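Local coordinates for protein N-acetyltransferase (Staphylococcus aureus subsp. aureus, PDB 4LUA) that probably transfers an acetyl group from acetyl-coenzyme A to an amine of a substrate not yet identified, as other members of the GNAT superfamily do, at residues 17-22 and 66-70; 25-29 and 88-94; 55-59 and 105-109; 99-104 and 132-138. All blocks are in the same frame, centred on the assembly; numbering follows the deposited sequence. Where two conformers were deposited one is given.

Contact 1 of 4, residues 17-22 and 66-70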
loop_
_atom_site.group_PDB
_atom_site.type_symbol
_atom_site.label_atom_id
_atom_site.label_comp_id
_atom_site.label_asym_id
_atom_site.label_seq_id
_atom_site.Cartn_x
_atom_site.Cartn_y
_atom_site.Cartn_z
ATOM N N GLU A 17 -0.959 13.488 -11.097
ATOM C CA GLU A 17 -0.187 13.617 -9.873
ATOM C C GLU A 17 0.215 12.230 -9.364
ATOM O O GLU A 17 1.365 12.026 -8.868
ATOM C CB GLU A 17 -1.005 14.409 -8.837
ATOM C CG GLU A 17 -1.211 15.917 -9.192
ATOM C CD GLU A 17 -2.212 16.217 -10.330
ATOM O OE1 GLU A 17 -3.163 15.423 -10.585
ATOM O OE2 GLU A 17 -2.058 17.296 -10.965
ATOM N N TYR A 18 -0.704 11.275 -9.513
ATOM C CA TYR A 18 -0.435 9.946 -8.977
ATOM C C TYR A 18 0.739 9.439 -9.784
ATOM O O TYR A 18 1.729 8.876 -9.248
ATOM C CB TYR A 18 -1.668 9.067 -9.128
ATOM C CG TYR A 18 -1.499 7.683 -8.522
ATOM C CD1 TYR A 18 -1.923 7.423 -7.242
ATOM C CD2 TYR A 18 -0.937 6.654 -9.278
ATOM C CE1 TYR A 18 -1.755 6.157 -6.706
ATOM C CE2 TYR A 18 -0.782 5.393 -8.769
ATOM C CZ TYR A 18 -1.199 5.150 -7.470
ATOM O OH TYR A 18 -1.016 3.880 -6.905
ATOM N N LYS A 19 0.671 9.676 -11.091
ATOM C CA LYS A 19 1.644 9.013 -11.926
ATOM C C LYS A 19 2.996 9.668 -11.658
ATOM O O LYS A 19 4.036 8.966 -11.627
ATOM C CB LYS A 19 1.239 9.153 -13.410
ATOM C CG LYS A 19 2.209 8.495 -14.374
ATOM C CD LYS A 19 1.667 8.556 -15.819
ATOM C CE LYS A 19 2.800 8.333 -16.764
ATOM N NZ LYS A 19 2.366 8.418 -18.188
ATOM N N ARG A 20 2.977 10.968 -11.320
ATOM C CA ARG A 20 4.246 11.628 -11.054
ATOM C C ARG A 20 4.834 11.064 -9.765
ATOM O O ARG A 20 6.060 10.845 -9.675
ATOM C CB ARG A 20 4.035 13.126 -10.919
ATOM C CG ARG A 20 5.271 13.954 -10.586
ATOM C CD ARG A 20 4.861 15.432 -10.469
ATOM N NE ARG A 20 3.966 15.833 -11.571
ATOM C CZ ARG A 20 2.726 16.320 -11.420
ATOM N NH1 ARG A 20 2.212 16.495 -10.198
ATOM N NH2 ARG A 20 1.993 16.637 -12.494
ATOM N N LEU A 21 3.976 10.816 -8.780
ATOM C CA LEU A 21 4.548 10.341 -7.509
ATOM C C LEU A 21 5.150 8.951 -7.673
ATOM O O LEU A 21 6.306 8.651 -7.231
ATOM C CB LEU A 21 3.452 10.246 -6.442
ATOM C CG LEU A 21 3.851 9.537 -5.137
ATOM C CD1 LEU A 21 4.751 10.480 -4.320
ATOM C CD2 LEU A 21 2.552 9.153 -4.369
ATOM N N VAL A 22 4.351 8.048 -8.245
ATOM C CA VAL A 22 4.804 6.659 -8.272
ATOM C C VAL A 22 6.011 6.462 -9.178
ATOM O O VAL A 22 6.883 5.623 -8.858
ATOM C CB VAL A 22 3.695 5.611 -8.556
ATOM C CG1 VAL A 22 2.507 5.754 -7.502
ATOM C CG2 VAL A 22 3.195 5.736 -9.994
ATOM N N LEU A 66 1.448 15.787 -3.505
ATOM C CA LEU A 66 1.145 14.404 -3.156
ATOM C C LEU A 66 2.443 13.728 -2.738
ATOM O O LEU A 66 3.419 13.624 -3.539
ATOM C CB LEU A 66 0.535 13.706 -4.396
ATOM C CG LEU A 66 0.270 12.230 -4.232
ATOM C CD1 LEU A 66 -0.777 11.953 -3.130
ATOM C CD2 LEU A 66 -0.219 11.707 -5.605
ATOM N N ILE A 67 2.503 13.286 -1.483
ATOM C CA ILE A 67 3.760 12.717 -0.976
ATOM C C ILE A 67 3.736 11.238 -0.670
ATOM O O ILE A 67 4.784 10.637 -0.450
ATOM C CB ILE A 67 4.290 13.508 0.253
ATOM C CG1 ILE A 67 3.362 13.370 1.461
ATOM C CG2 ILE A 67 4.476 14.990 -0.178
ATOM C CD1 ILE A 67 4.039 13.946 2.735
ATOM N N ALA A 68 2.548 10.640 -0.649
ATOM C CA ALA A 68 2.453 9.210 -0.356
ATOM C C ALA A 68 1.110 8.694 -0.810
ATOM O O ALA A 68 0.132 9.466 -0.918
ATOM C CB ALA A 68 2.619 8.911 1.178
ATOM N N THR A 69 1.058 7.386 -1.078
ATOM C CA THR A 69 -0.221 6.779 -1.458
ATOM C C THR A 69 -0.262 5.324 -1.019
ATOM O O THR A 69 0.798 4.697 -0.860
ATOM C CB THR A 69 -0.426 6.839 -3.007
ATOM O OG1 THR A 69 -1.755 6.390 -3.348
ATOM C CG2 THR A 69 0.634 6.065 -3.855
ATOM N N ALA A 70 -1.498 4.818 -0.819
ATOM C CA ALA A 70 -1.698 3.356 -0.756
ATOM C C ALA A 70 -3.125 3.105 -1.208
ATOM O O ALA A 70 -3.954 4.012 -1.143
ATOM C CB ALA A 70 -1.427 2.829 0.689
HETATM O O HOH W 1 -1.836 3.701 -4.341
#

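Contact 2 of 4, residues 25-29 and 88-94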
loop_
_atom_site.group_PDB
_atom_site.type_symbol
_atom_site.label_atom_id
_atom_site.label_comp_id
_atom_site.label_asym_id
_atom_site.label_seq_id
_atom_site.Cartn_x
_atom_site.Cartn_y
_atom_site.Cartn_z
ATOM N N VAL A 25 9.015 8.162 -6.917
ATOM C CA VAL A 25 9.371 7.326 -5.772
ATOM C C VAL A 25 9.983 5.955 -6.215
ATOM O O VAL A 25 11.022 5.504 -5.678
ATOM C CB VAL A 25 8.150 7.179 -4.908
ATOM C CG1 VAL A 25 8.403 6.158 -3.782
ATOM C CG2 VAL A 25 7.848 8.553 -4.362
ATOM N N ASN A 26 9.322 5.314 -7.167
ATOM C CA ASN A 26 9.773 4.110 -7.849
ATOM C C ASN A 26 9.676 2.857 -6.945
ATOM O O ASN A 26 9.089 1.838 -7.333
ATOM C CB ASN A 26 11.203 4.285 -8.365
ATOM C CG ASN A 26 11.604 3.187 -9.311
ATOM O OD1 ASN A 26 11.281 3.248 -10.499
ATOM N ND2 ASN A 26 12.299 2.158 -8.787
ATOM N N GLU A 27 10.234 2.954 -5.747
ATOM C CA GLU A 27 10.273 1.830 -4.810
ATOM C C GLU A 27 8.953 1.749 -4.021
ATOM O O GLU A 27 8.535 2.701 -3.317
ATOM C CB GLU A 27 11.427 2.037 -3.825
ATOM C CG GLU A 27 11.586 0.956 -2.785
ATOM C CD GLU A 27 12.735 1.212 -1.794
ATOM O OE1 GLU A 27 13.638 2.027 -2.107
ATOM O OE2 GLU A 27 12.694 0.577 -0.720
ATOM N N GLU A 28 8.301 0.600 -4.109
ATOM C CA GLU A 28 7.093 0.347 -3.301
ATOM C C GLU A 28 7.525 -0.084 -1.897
ATOM O O GLU A 28 8.476 -0.849 -1.751
ATOM C CB GLU A 28 6.285 -0.775 -3.974
ATOM C CG GLU A 28 4.778 -0.774 -3.710
ATOM C CD GLU A 28 4.370 -1.574 -2.491
ATOM O OE1 GLU A 28 5.207 -2.197 -1.861
ATOM O OE2 GLU A 28 3.143 -1.550 -2.184
ATOM N N PHE A 29 6.831 0.444 -0.870
ATOM C CA PHE A 29 7.322 0.292 0.520
ATOM C C PHE A 29 7.512 -1.158 0.994
ATOM O O PHE A 29 8.391 -1.391 1.841
ATOM C CB PHE A 29 6.262 0.996 1.411
ATOM C CG PHE A 29 6.633 1.036 2.881
ATOM C CD1 PHE A 29 7.429 2.058 3.354
ATOM C CD2 PHE A 29 6.141 0.067 3.742
ATOM C CE1 PHE A 29 7.752 2.118 4.764
ATOM C CE2 PHE A 29 6.483 0.116 5.114
ATOM C CZ PHE A 29 7.262 1.133 5.584
ATOM N N TYR A 88 0.133 -1.079 -3.613
ATOM C CA TYR A 88 0.551 0.178 -4.286
ATOM C C TYR A 88 0.874 1.264 -3.266
ATOM O O TYR A 88 0.403 2.408 -3.374
ATOM C CB TYR A 88 -0.529 0.656 -5.274
ATOM C CG TYR A 88 -0.933 -0.465 -6.222
ATOM C CD1 TYR A 88 0.020 -1.180 -6.931
ATOM C CD2 TYR A 88 -2.267 -0.814 -6.358
ATOM C CE1 TYR A 88 -0.365 -2.225 -7.788
ATOM C CE2 TYR A 88 -2.649 -1.852 -7.198
ATOM C CZ TYR A 88 -1.685 -2.550 -7.884
ATOM O OH TYR A 88 -2.065 -3.584 -8.738
ATOM N N ASN A 89 1.729 0.922 -2.315
ATOM C CA ASN A 89 2.086 1.862 -1.224
ATOM C C ASN A 89 3.416 2.482 -1.589
ATOM O O ASN A 89 4.478 1.831 -1.503
ATOM C CB ASN A 89 2.155 1.039 0.063
ATOM C CG ASN A 89 2.476 1.861 1.350
ATOM O OD1 ASN A 89 2.981 1.286 2.315
ATOM N ND2 ASN A 89 2.252 3.189 1.347
ATOM N N PHE A 90 3.373 3.731 -2.074
ATOM C CA PHE A 90 4.603 4.464 -2.415
ATOM C C PHE A 90 4.678 5.677 -1.530
ATOM O O PHE A 90 3.717 6.462 -1.466
ATOM C CB PHE A 90 4.535 4.917 -3.904
ATOM C CG PHE A 90 4.534 3.764 -4.870
ATOM C CD1 PHE A 90 5.708 3.264 -5.399
ATOM C CD2 PHE A 90 3.321 3.199 -5.253
ATOM C CE1 PHE A 90 5.710 2.169 -6.303
ATOM C CE2 PHE A 90 3.305 2.115 -6.153
ATOM C CZ PHE A 90 4.483 1.609 -6.683
ATOM N N VAL A 91 5.807 5.837 -0.831
ATOM C CA VAL A 91 5.917 6.902 0.172
ATOM C C VAL A 91 7.215 7.659 -0.093
ATOM O O VAL A 91 8.271 7.029 -0.158
ATOM C CB VAL A 91 6.064 6.288 1.567
ATOM C CG1 VAL A 91 6.055 7.404 2.615
ATOM C CG2 VAL A 91 5.025 5.231 1.804
ATOM N N THR A 92 7.156 8.989 -0.268
ATOM C CA THR A 92 8.373 9.777 -0.465
ATOM C C THR A 92 9.347 9.493 0.681
ATOM O O THR A 92 8.963 9.522 1.836
ATOM C CB THR A 92 8.037 11.266 -0.578
ATOM O OG1 THR A 92 7.208 11.439 -1.736
ATOM C CG2 THR A 92 9.352 12.069 -0.794
ATOM N N ASN A 93 10.605 9.199 0.311
ATOM C CA ASN A 93 11.684 8.905 1.281
ATOM C C ASN A 93 11.395 7.695 2.185
ATOM O O ASN A 93 12.067 7.543 3.219
ATOM C CB ASN A 93 11.945 10.110 2.209
ATOM C CG ASN A 93 12.330 11.395 1.463
ATOM O OD1 ASN A 93 13.014 11.342 0.451
ATOM N ND2 ASN A 93 11.893 12.559 1.984
ATOM N N ASN A 94 10.434 6.834 1.832
ATOM C CA ASN A 94 9.989 5.746 2.735
ATOM C C ASN A 94 9.749 6.217 4.153
ATOM O O ASN A 94 10.058 5.515 5.164
ATOM C CB ASN A 94 10.985 4.581 2.786
ATOM C CG ASN A 94 10.716 3.522 1.715
ATOM O OD1 ASN A 94 9.622 3.448 1.150
ATOM N ND2 ASN A 94 11.685 2.633 1.514
HETATM O O HOH W 2 7.653 3.623 -0.863
#

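Contact 3 of 4, residues 55-59 and 105-109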
loop_
_atom_site.group_PDB
_atom_site.type_symbol
_atom_site.label_atom_id
_atom_site.label_comp_id
_atom_site.label_asym_id
_atom_site.label_seq_id
_atom_site.Cartn_x
_atom_site.Cartn_y
_atom_site.Cartn_z
ATOM N N CYS A 55 -11.594 -0.877 -5.488
ATOM C CA CYS A 55 -10.268 -0.440 -5.125
ATOM C C CYS A 55 -10.449 1.001 -4.769
ATOM O O CYS A 55 -10.923 1.791 -5.619
ATOM C CB CYS A 55 -9.372 -0.479 -6.356
ATOM S SG CYS A 55 -7.664 -0.201 -6.004
ATOM N N ILE A 56 -10.093 1.372 -3.564
ATOM C CA ILE A 56 -10.110 2.766 -3.181
ATOM C C ILE A 56 -8.661 3.191 -2.964
ATOM O O ILE A 56 -7.864 2.479 -2.346
ATOM C CB ILE A 56 -10.966 3.029 -1.922
ATOM C CG1 ILE A 56 -10.980 4.531 -1.624
ATOM C CG2 ILE A 56 -10.397 2.374 -0.700
ATOM C CD1 ILE A 56 -12.024 4.947 -0.620
ATOM N N VAL A 57 -8.305 4.345 -3.501
ATOM C CA VAL A 57 -6.928 4.854 -3.443
ATOM C C VAL A 57 -6.827 6.106 -2.610
ATOM O O VAL A 57 -7.623 7.045 -2.762
ATOM C CB VAL A 57 -6.433 5.153 -4.898
ATOM C CG1 VAL A 57 -4.960 5.646 -4.865
ATOM C CG2 VAL A 57 -6.606 3.911 -5.793
ATOM N N PHE A 58 -5.843 6.136 -1.699
ATOM C CA PHE A 58 -5.691 7.292 -0.821
ATOM C C PHE A 58 -4.388 8.001 -1.101
ATOM O O PHE A 58 -3.350 7.304 -1.379
ATOM C CB PHE A 58 -5.652 6.769 0.634
ATOM C CG PHE A 58 -6.882 5.960 0.996
ATOM C CD1 PHE A 58 -8.097 6.631 1.083
ATOM C CD2 PHE A 58 -6.824 4.574 1.271
ATOM C CE1 PHE A 58 -9.275 5.922 1.395
ATOM C CE2 PHE A 58 -7.999 3.856 1.614
ATOM C CZ PHE A 58 -9.204 4.524 1.671
ATOM N N GLY A 59 -4.407 9.332 -0.951
ATOM C CA GLY A 59 -3.160 10.096 -1.100
ATOM C C GLY A 59 -2.921 11.002 0.089
ATOM O O GLY A 59 -3.857 11.560 0.620
ATOM N N PHE A 105 -4.690 5.240 9.268
ATOM C CA PHE A 105 -5.934 5.669 8.658
ATOM C C PHE A 105 -6.634 4.531 7.930
ATOM O O PHE A 105 -7.864 4.394 8.091
ATOM C CB PHE A 105 -5.695 6.895 7.723
ATOM C CG PHE A 105 -6.762 7.039 6.683
ATOM C CD1 PHE A 105 -7.918 7.729 6.935
ATOM C CD2 PHE A 105 -6.598 6.375 5.471
ATOM C CE1 PHE A 105 -8.945 7.826 5.967
ATOM C CE2 PHE A 105 -7.593 6.366 4.564
ATOM C CZ PHE A 105 -8.799 7.090 4.803
ATOM N N ILE A 106 -5.891 3.745 7.139
ATOM C CA ILE A 106 -6.510 2.619 6.431
ATOM C C ILE A 106 -7.169 1.617 7.403
ATOM O O ILE A 106 -8.302 1.152 7.139
ATOM C CB ILE A 106 -5.518 1.956 5.450
ATOM C CG1 ILE A 106 -5.243 2.947 4.346
ATOM C CG2 ILE A 106 -6.108 0.629 4.939
ATOM C CD1 ILE A 106 -4.213 2.455 3.307
ATOM N N ILE A 107 -6.504 1.306 8.522
ATOM C CA ILE A 107 -7.114 0.433 9.528
ATOM C C ILE A 107 -8.440 1.013 9.990
ATOM O O ILE A 107 -9.490 0.296 10.054
ATOM C CB ILE A 107 -6.198 0.255 10.750
ATOM C CG1 ILE A 107 -4.966 -0.570 10.371
ATOM C CG2 ILE A 107 -6.935 -0.464 11.873
ATOM C CD1 ILE A 107 -3.747 -0.415 11.380
ATOM N N ASN A 108 -8.466 2.331 10.318
ATOM C CA ASN A 108 -9.781 2.872 10.733
ATOM C C ASN A 108 -10.839 2.936 9.632
ATOM O O ASN A 108 -12.007 2.729 9.877
ATOM C CB ASN A 108 -9.609 4.292 11.351
ATOM C CG ASN A 108 -8.966 4.240 12.703
ATOM O OD1 ASN A 108 -9.495 3.599 13.613
ATOM N ND2 ASN A 108 -7.800 4.885 12.854
ATOM N N TYR A 109 -10.419 3.277 8.411
ATOM C CA TYR A 109 -11.334 3.283 7.286
ATOM C C TYR A 109 -11.965 1.908 7.135
ATOM O O TYR A 109 -13.189 1.746 6.955
ATOM C CB TYR A 109 -10.570 3.722 6.024
ATOM C CG TYR A 109 -11.424 3.622 4.793
ATOM C CD1 TYR A 109 -12.135 4.731 4.343
ATOM C CD2 TYR A 109 -11.498 2.410 4.096
ATOM C CE1 TYR A 109 -12.973 4.621 3.230
ATOM C CE2 TYR A 109 -12.318 2.271 2.996
ATOM C CZ TYR A 109 -13.049 3.385 2.564
ATOM O OH TYR A 109 -13.876 3.312 1.446
#

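Contact 4 of 4, residues 99-104 and 132-138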
loop_
_atom_site.group_PDB
_atom_site.type_symbol
_atom_site.label_atom_id
_atom_site.label_comp_id
_atom_site.label_asym_id
_atom_site.label_seq_id
_atom_site.Cartn_x
_atom_site.Cartn_y
_atom_site.Cartn_z
ATOM N N ASN A 99 3.993 7.178 6.624
ATOM C CA ASN A 99 3.304 5.955 6.277
ATOM C C ASN A 99 2.526 5.399 7.458
ATOM O O ASN A 99 1.488 4.759 7.249
ATOM C CB ASN A 99 4.275 4.873 5.699
ATOM C CG ASN A 99 3.585 3.969 4.682
ATOM O OD1 ASN A 99 2.686 4.440 3.960
ATOM N ND2 ASN A 99 3.997 2.697 4.623
ATOM N N SER A 100 2.996 5.592 8.694
ATOM C CA SER A 100 2.245 5.081 9.854
ATOM C C SER A 100 0.936 5.836 9.935
ATOM O O SER A 100 -0.097 5.196 10.261
ATOM C CB SER A 100 3.013 5.277 11.178
ATOM O OG SER A 100 4.078 4.334 11.234
ATOM N N GLU A 101 0.955 7.147 9.658
ATOM C CA GLU A 101 -0.322 7.902 9.673
ATOM C C GLU A 101 -1.250 7.345 8.584
ATOM O O GLU A 101 -2.464 7.107 8.804
ATOM C CB GLU A 101 -0.091 9.394 9.479
ATOM C CG GLU A 101 0.215 10.139 10.754
ATOM C CD GLU A 101 0.445 11.632 10.492
ATOM O OE1 GLU A 101 -0.186 12.177 9.548
ATOM O OE2 GLU A 101 1.270 12.246 11.218
ATOM N N LEU A 102 -0.680 7.031 7.410
ATOM C CA LEU A 102 -1.481 6.497 6.306
ATOM C C LEU A 102 -2.076 5.100 6.606
ATOM O O LEU A 102 -3.289 4.857 6.426
ATOM C CB LEU A 102 -0.624 6.461 5.007
ATOM C CG LEU A 102 -1.346 5.885 3.793
ATOM C CD1 LEU A 102 -2.664 6.639 3.413
ATOM C CD2 LEU A 102 -0.376 5.984 2.630
ATOM N N ILE A 103 -1.255 4.150 7.084
ATOM C CA ILE A 103 -1.753 2.797 7.323
ATOM C C ILE A 103 -2.688 2.816 8.551
ATOM O O ILE A 103 -3.691 2.092 8.572
ATOM C CB ILE A 103 -0.572 1.820 7.460
ATOM C CG1 ILE A 103 0.309 1.847 6.205
ATOM C CG2 ILE A 103 -1.117 0.435 7.754
ATOM C CD1 ILE A 103 -0.483 1.560 4.846
ATOM N N ASN A 104 -2.414 3.646 9.577
ATOM C CA ASN A 104 -3.389 3.742 10.694
ATOM C C ASN A 104 -4.752 4.266 10.200
ATOM O O ASN A 104 -5.835 3.807 10.646
ATOM C CB ASN A 104 -2.886 4.621 11.840
ATOM C CG ASN A 104 -2.121 3.828 12.873
ATOM O OD1 ASN A 104 -2.529 2.727 13.243
ATOM N ND2 ASN A 104 -1.017 4.401 13.382
ATOM N N PHE A 132 7.693 -2.384 10.687
ATOM C CA PHE A 132 6.769 -1.262 10.621
ATOM C C PHE A 132 5.315 -1.788 10.779
ATOM O O PHE A 132 4.528 -1.250 11.577
ATOM C CB PHE A 132 6.987 -0.564 9.269
ATOM C CG PHE A 132 5.870 0.340 8.865
ATOM C CD1 PHE A 132 4.770 -0.164 8.105
ATOM C CD2 PHE A 132 5.918 1.701 9.183
ATOM C CE1 PHE A 132 3.720 0.738 7.738
ATOM C CE2 PHE A 132 4.896 2.571 8.743
ATOM C CZ PHE A 132 3.801 2.073 8.077
ATOM N N TYR A 133 4.985 -2.844 10.034
ATOM C CA TYR A 133 3.612 -3.345 10.120
ATOM C C TYR A 133 3.311 -4.030 11.411
ATOM O O TYR A 133 2.192 -3.926 11.952
ATOM C CB TYR A 133 3.344 -4.336 8.965
ATOM C CG TYR A 133 2.737 -3.633 7.768
ATOM C CD1 TYR A 133 1.383 -3.342 7.790
ATOM C CD2 TYR A 133 3.477 -3.341 6.616
ATOM C CE1 TYR A 133 0.758 -2.726 6.715
ATOM C CE2 TYR A 133 2.843 -2.727 5.530
ATOM C CZ TYR A 133 1.487 -2.467 5.621
ATOM O OH TYR A 133 0.848 -1.915 4.529
ATOM N N SER A 134 4.301 -4.729 11.987
ATOM C CA SER A 134 4.098 -5.360 13.298
ATOM C C SER A 134 3.808 -4.289 14.356
ATOM O O SER A 134 2.973 -4.482 15.257
ATOM C CB SER A 134 5.363 -6.161 13.700
ATOM O OG SER A 134 5.197 -6.708 14.993
ATOM N N ALA A 135 4.484 -3.144 14.230
ATOM C CA ALA A 135 4.291 -2.103 15.221
ATOM C C ALA A 135 2.868 -1.521 15.151
ATOM O O ALA A 135 2.369 -0.938 16.132
ATOM C CB ALA A 135 5.337 -0.977 14.999
ATOM N N LEU A 136 2.247 -1.629 13.979
ATOM C CA LEU A 136 0.848 -1.167 13.819
ATOM C C LEU A 136 -0.168 -2.235 14.165
ATOM O O LEU A 136 -1.382 -1.983 14.068
ATOM C CB LEU A 136 0.634 -0.774 12.339
ATOM C CG LEU A 136 1.458 0.478 12.006
ATOM C CD1 LEU A 136 1.436 0.659 10.477
ATOM C CD2 LEU A 136 0.920 1.720 12.688
ATOM N N GLY A 137 0.303 -3.379 14.638
ATOM C CA GLY A 137 -0.641 -4.381 15.108
ATOM C C GLY A 137 -0.937 -5.512 14.130
ATOM O O GLY A 137 -1.789 -6.373 14.467
ATOM N N PHE A 138 -0.283 -5.541 12.965
ATOM C CA PHE A 138 -0.442 -6.695 12.069
ATOM C C PHE A 138 0.331 -7.899 12.597
ATOM O O PHE A 138 1.429 -7.735 13.180
ATOM C CB PHE A 138 0.135 -6.362 10.680
ATOM C CG PHE A 138 -0.762 -5.469 9.850
ATOM C CD1 PHE A 138 -0.991 -4.121 10.230
ATOM C CD2 PHE A 138 -1.425 -5.956 8.711
ATOM C CE1 PHE A 138 -1.841 -3.300 9.461
ATOM C CE2 PHE A 138 -2.274 -5.119 7.919
ATOM C CZ PHE A 138 -2.473 -3.771 8.339
HETATM O O HOH W 3 4.779 1.601 12.439
HETATM O O HOH W 4 -2.385 0.542 14.697
#

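Contact 1 of 4, residues 17-22 and 66-70
Leu21 of helix 15-25 meets Leu66 and Thr69 of strand 65-75, and these three residues bury most of the surface. The helix segment runs almost at right angles to the strand, the two axes approaching to 8.6 Å at an angle of 78°. Leu21 and Leu66 cross at about a right angle, with Leu21 CD2 lying 3.8 Å from Leu66 CG. The two methyls of Leu21 divide the work: CD1 lies against the strand backbone, 3.5 Å from Leu66 O, while CD2 reaches along the strand to Thr69 CG2. Leucine suits this place because its forked end can touch side chain and main chain together. Leu66 answers with CD2, which settles on the helix backbone between Glu17 O and Tyr18 CA. In Thr69 the hydroxyl is anti to the backbone N (chi1 -173°), an orientation that turns the methyl to Leu21 and sets OG1 at the edge of the Tyr18 ring, 3.4 Å from CE1. Val22 CG1 adds a looser touch on the same methyl. The Tyr18 hydroxyl joins a water lying in the ring plane, with 2.7 Å between Tyr18 OH and the water oxygen; that water donates to Thr69 OG1, which is also hydrogen-bonded to Phe58 O on the adjoining strand 55-62. No direct hydrogen bond joins the two segments. Their chemistry therefore implies a helix held on one face of the N-terminal sheet of the GNAT fold by hydrocarbon packing, with a single water bridge serving the buried hydroxyls of Tyr18 and Thr69.

Contact 2 of 4, residues 25-29 and 88-94
The Glu28 side chain passes from the Phe90 ring to the backbone of Asn89. CB lies 3.8 Å from Phe90 CE1. CG sits over one face of the Phe90 ring, 4.0 Å from the centroid, a CH-pi contact, and is also 3.4 Å from Asn89 O. There the chain bends (chi2 -90°), swinging the carboxylate back toward the strand. CD lies beside the same backbone, 3.5 Å from Asn89 O. At the tip OE2 accepts from Asn89 N over 2.9 Å in a nearly straight bond, 170° at the hydrogen, although the N-H comes from above the carboxylate plane. The other oxygen, OE1, is bound by Thr30 OG1. Glutamate suits the place: its CG methylene lies on an aromatic face while its acid end takes up a strand N-H. The next residue returns the grip, as Phe29 N donates to Asn89 O over 2.8 Å. The Phe29 ring lies beside the Asn89 side chain, and Asn94 OD1 approaches its edge at CD1. Asn94 ND2 gives a more bent bond of 3.2 Å to Glu27 OE2, while a water links Glu27 O, Val91 N and Asn94 OD1. Val25 CG1 packs 3.7 Å from Val91 O. In GNAT enzymes the equivalent strand borders the acetyl-CoA cleft, where this loop often helps shape the substrate site. Segment 25-29 thus runs from the end of helix 15-25 along strand 83-91, one of the two outer strands of its four-stranded sheet. Strand 65-75 flanks that strand, and helix 96-112 supplies Asn99, whose ND2 is bonded to Asn89 OD1.

Contact 3 of 4, residues 55-59 and 105-109
Phe58 of strand 55-62 is set between two rings of helix 96-112, offering its face to Phe105 and its edge to Tyr109. Phe105 comes edge-on: its CE2 stands over the centre of the Phe58 ring, 3.5 Å from Phe58 CD1, in a T-shaped pair with the planes 80° apart. The roles are then exchanged. The edge of Phe58 is directed at the face of Tyr109, where CZ stands over the ring centre, 3.9 Å from Tyr109 CG; here the planes are turned by 67°. With both Phe105 and Tyr109 holding CG anti to the backbone N, two rings one helical turn apart reach out to the same strand residue. This aromatic cluster lies in the GNAT fold where helix 96-112 packs on the antiparallel sheet formed by strands 6-9, 55-62, 65-75 and 83-91. The helix segment runs at 143° to the strand segment, and the axes are 11.4 Å apart, a gap that large aromatic groups are well able to bridge. Ile106 packs beside the Phe58 ring, with CG1 3.8 Å from Phe58 CD2. Two residues earlier on the strand, Ile56 approaches Tyr109 from the opposite direction: its extended branch brings CD1 to 3.2 Å from Tyr109 OH, a close touch of methyl on hydroxyl oxygen. Leu72 of strand 65-75 continues the apolar surface, touching both Ile56 and Tyr109.

Contact 4 of 4, residues 99-104 and 132-138
The Phe132 ring points its edge at helix 96-112: Ile103 CG1, Asn99 C and Ser100 N all lie near the ring plane, with Ile103 CG1 3.9 Å from Phe132 CE1. On its own segment, Phe132 CE1 stands over the centre of one face of Tyr133, and Tyr133 CD1 over a face of Phe138. The Asn99 amide is turned only 16° from the Phe132 plane; its ND2 bonds to Asn89 OD1. Ser100 OG, anti to its carbonyl carbon (chi1 -74°), comes within 3.2 Å of Phe132 CE2. Branched Ile103 serves several neighbours at once, CG2 touching Leu136 CD1 at 3.7 Å as well as Tyr133 CE1. The other methyl of Leu136, CD2, lies against the Asn104 amide, 3.4 Å from ND2. Gly137 ends helix 127-135 in a Schellman motif, where its positive phi suits glycine. In the GNAT fold these two helices probably flank the cofactor cleft. Two waters bridge the segments, one donating to Phe132 O and to Ser100 OG, which is also hydrogen-bonded to Lys96 O, the other to Asn104 OD1 and Leu136 O. With no direct hydrogen bond across, the chemistry implies an apolar middle round Ile103, with polar links made through water.

Overall arrangement
Contacts 1, 2 and 3 all reach the four-stranded antiparallel sheet, on strands 65-75, 83-91 and 55-62, the first lying between the other two. Contacts 1 and 2 have centres about 9 Å apart; contacts 3 and 4, about 12 Å apart, share helix 96-112. The widest separation, about 19 Å, is between contacts 1 and 4. Along the chain contacts 1, 2 and 3 cross one another; contact 4 opens after contacts 1 and 2 have closed and crosses contact 3. Asn89-Asn99 and Phe29-Phe132 tie contact 2 to contact 4. Helices 15-25 and 96-112 pack on this sheet; contact 4 links it to helix 127-135 beside the three-stranded sheet, consistent with the two halves of a GNAT fold.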